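Local coordinates for protein esterase A (Caulobacter crescentus, PDB 5GKV) that probably hydrolyses ester substrates as a homologue of penicillin-binding proteins in the beta-lactamase family, at residues Ile143-Asp148 with Ala253-Arg258. Sequence-based numbering, arbitrary orientation.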
loop_
_atom_site.group_PDB
_atom_site.type_symbol
_atom_site.label_atom_id
_atom_site.label_comp_id
_atom_site.label_asym_id
_atom_site.label_seq_id
_atom_site.Cartn_x
_atom_site.Cartn_y
_atom_site.Cartn_z
ATOM N N ILE A 143 9.696 5.947 18.601
ATOM C CA ILE A 143 8.635 6.951 18.555
ATOM C C ILE A 143 7.457 6.437 17.752
ATOM O O ILE A 143 6.300 6.732 18.078
ATOM C CB ILE A 143 9.160 8.290 17.984
ATOM C CG1 ILE A 143 8.104 9.385 18.150
ATOM C CG2 ILE A 143 9.542 8.140 16.522
ATOM C CD1 ILE A 143 8.565 10.770 17.714
ATOM N N TRP A 144 7.728 5.615 16.728
ATOM C CA TRP A 144 6.684 5.138 15.830
ATOM C C TRP A 144 5.619 4.328 16.568
ATOM O O TRP A 144 4.478 4.249 16.104
ATOM C CB TRP A 144 7.305 4.302 14.707
ATOM C CG TRP A 144 8.437 4.989 13.942
ATOM C CD1 TRP A 144 9.773 4.683 13.995
ATOM C CD2 TRP A 144 8.314 6.082 13.018
ATOM N NE1 TRP A 144 10.485 5.512 13.156
ATOM C CE2 TRP A 144 9.613 6.382 12.547
ATOM C CE3 TRP A 144 7.230 6.835 12.542
ATOM C CZ2 TRP A 144 9.856 7.400 11.618
ATOM C CZ3 TRP A 144 7.475 7.854 11.624
ATOM C CH2 TRP A 144 8.779 8.125 11.172
ATOM N N PHE A 145 5.963 3.725 17.712
ATOM C CA PHE A 145 4.988 2.981 18.509
ATOM C C PHE A 145 4.149 3.869 19.420
ATOM O O PHE A 145 3.279 3.358 20.133
ATOM C CB PHE A 145 5.696 1.913 19.343
ATOM C CG PHE A 145 6.330 0.840 18.518
ATOM C CD1 PHE A 145 5.566 -0.202 18.011
ATOM C CD2 PHE A 145 7.685 0.880 18.227
ATOM C CE1 PHE A 145 6.143 -1.189 17.240
ATOM C CE2 PHE A 145 8.272 -0.112 17.458
ATOM C CZ PHE A 145 7.500 -1.146 16.963
ATOM N N ASP A 146 4.387 5.176 19.410
ATOM C CA ASP A 146 3.625 6.146 20.184
ATOM C C ASP A 146 2.928 7.051 19.173
ATOM O O ASP A 146 3.500 8.059 18.750
ATOM C CB ASP A 146 4.549 6.932 21.124
ATOM C CG ASP A 146 3.807 7.957 21.968
ATOM O OD1 ASP A 146 2.665 8.344 21.631
ATOM O OD2 ASP A 146 4.388 8.395 22.980
ATOM N N TRP A 147 1.694 6.686 18.806
ATOM C CA TRP A 147 0.948 7.420 17.785
ATOM C C TRP A 147 0.964 8.923 18.045
ATOM O O TRP A 147 1.294 9.717 17.154
ATOM C CB TRP A 147 -0.497 6.923 17.713
ATOM C CG TRP A 147 -1.247 7.559 16.591
ATOM C CD1 TRP A 147 -1.998 8.704 16.640
ATOM C CD2 TRP A 147 -1.294 7.103 15.238
ATOM N NE1 TRP A 147 -2.521 8.976 15.396
ATOM C CE2 TRP A 147 -2.094 8.011 14.517
ATOM C CE3 TRP A 147 -0.728 6.013 14.564
ATOM C CZ2 TRP A 147 -2.342 7.866 13.151
ATOM C CZ3 TRP A 147 -0.978 5.862 13.210
ATOM C CH2 TRP A 147 -1.786 6.784 12.515
ATOM N N ASP A 148 0.624 9.331 19.269
ATOM C CA ASP A 148 0.510 10.757 19.565
ATOM C C ASP A 148 1.859 11.462 19.473
ATOM O O ASP A 148 1.936 12.599 18.993
ATOM C CB ASP A 148 -0.111 10.964 20.946
ATOM C CG ASP A 148 -1.632 10.787 20.942
ATOM O OD1 ASP A 148 -2.225 10.686 19.848
ATOM O OD2 ASP A 148 -2.239 10.764 22.039
ATOM N N ALA A 253 8.187 -8.156 17.246
ATOM C CA ALA A 253 7.345 -8.457 16.088
ATOM C C ALA A 253 5.858 -8.423 16.435
ATOM O O ALA A 253 5.041 -7.955 15.632
ATOM C CB ALA A 253 7.721 -9.818 15.507
ATOM N N ALA A 254 5.489 -8.914 17.625
ATOM C CA ALA A 254 4.084 -8.937 18.027
ATOM C C ALA A 254 3.517 -7.526 18.190
ATOM O O ALA A 254 2.392 -7.248 17.748
ATOM C CB ALA A 254 3.923 -9.738 19.324
ATOM N N GLU A 255 4.262 -6.619 18.830
ATOM C CA GLU A 255 3.734 -5.263 18.961
ATOM C C GLU A 255 3.679 -4.561 17.604
ATOM O O GLU A 255 2.729 -3.818 17.327
ATOM C CB GLU A 255 4.545 -4.442 19.970
ATOM C CG GLU A 255 3.688 -3.353 20.661
ATOM C CD GLU A 255 4.510 -2.264 21.339
ATOM O OE1 GLU A 255 3.951 -1.177 21.628
ATOM O OE2 GLU A 255 5.712 -2.498 21.591
ATOM N N TRP A 256 4.669 -4.802 16.736
ATOM C CA TRP A 256 4.627 -4.204 15.404
ATOM C C TRP A 256 3.405 -4.673 14.627
ATOM O O TRP A 256 2.823 -3.896 13.860
ATOM C CB TRP A 256 5.912 -4.525 14.633
ATOM C CG TRP A 256 5.986 -3.855 13.290
ATOM C CD1 TRP A 256 6.462 -2.599 13.018
ATOM C CD2 TRP A 256 5.566 -4.406 12.035
ATOM N NE1 TRP A 256 6.365 -2.340 11.669
ATOM C CE2 TRP A 256 5.821 -3.432 11.044
ATOM C CE3 TRP A 256 5.002 -5.633 11.652
ATOM C CZ2 TRP A 256 5.533 -3.647 9.693
ATOM C CZ3 TRP A 256 4.710 -5.840 10.321
ATOM C CH2 TRP A 256 4.978 -4.853 9.356
ATOM N N ARG A 257 2.982 -5.925 14.834
ATOM C CA ARG A 257 1.742 -6.397 14.228
ATOM C C ARG A 257 0.516 -5.764 14.874
ATOM O O ARG A 257 -0.440 -5.407 14.177
ATOM C CB ARG A 257 1.665 -7.916 14.328
ATOM C CG ARG A 257 2.768 -8.602 13.539
ATOM C CD ARG A 257 2.743 -10.102 13.726
ATOM N NE ARG A 257 3.921 -10.698 13.102
ATOM C CZ ARG A 257 4.306 -11.960 13.268
ATOM N NH1 ARG A 257 3.610 -12.779 14.047
ATOM N NH2 ARG A 257 5.393 -12.405 12.655
ATOM N N ARG A 258 0.531 -5.617 16.206
ATOM C CA ARG A 258 -0.669 -5.228 16.948
ATOM C C ARG A 258 -1.071 -3.781 16.678
ATOM O O ARG A 258 -2.268 -3.472 16.582
ATOM C CB ARG A 258 -0.455 -5.427 18.458
ATOM C CG ARG A 258 -0.593 -6.860 18.975
ATOM C CD ARG A 258 -0.608 -6.901 20.525
ATOM N NE ARG A 258 0.724 -6.713 21.108
ATOM C CZ ARG A 258 1.580 -7.700 21.371
ATOM N NH1 ARG A 258 1.248 -8.957 21.114
ATOM N NH2 ARG A 258 2.775 -7.431 21.892
HETATM O O HOH W 1 1.763 1.495 21.388
#
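Phe145, closing a short 3-10 turn, reaches across to the short helix 253-258, its CA lying 7.8 Å from the CA of Trp256. This surface contact in the beta-lactamase-type fold joins a 3-10 turn to a helix largely through one phenyl ring, illustrating how a ring can span the gap between backbones that share no direct hydrogen bond, with Glu255 and a water supplementing it. The turn is tied off by Asp146 N bonding to Ile143 O, and Asp146 OD1 then accepts from Ala149 N, capping the N-terminus of helix 147-156. With CG beside the backbone N (chi1 -66°), hence anti to the carbonyl carbon, Phe145 presents its ring edge to Trp256 CA: CE1 stands 3.8 Å from this atom, which lies near the ring plane, and 4.2 Å from Trp256 CB. CZ in turn meets the edge of the indole. Glu255 approaches the ring obliquely, its chain extended beyond CG and its carboxylate plane turned 28° from the phenyl plane, bringing CD to 4.1 Å from Phe145 CD1. Its OE2 forms a long, weak ion pair with Lys251, which also touches the Phe145 side chain. The polar link is indirect: the water donates to Phe145 O at 2.7 Å and, weakly, to Glu255 OE1 at 3.5 Å.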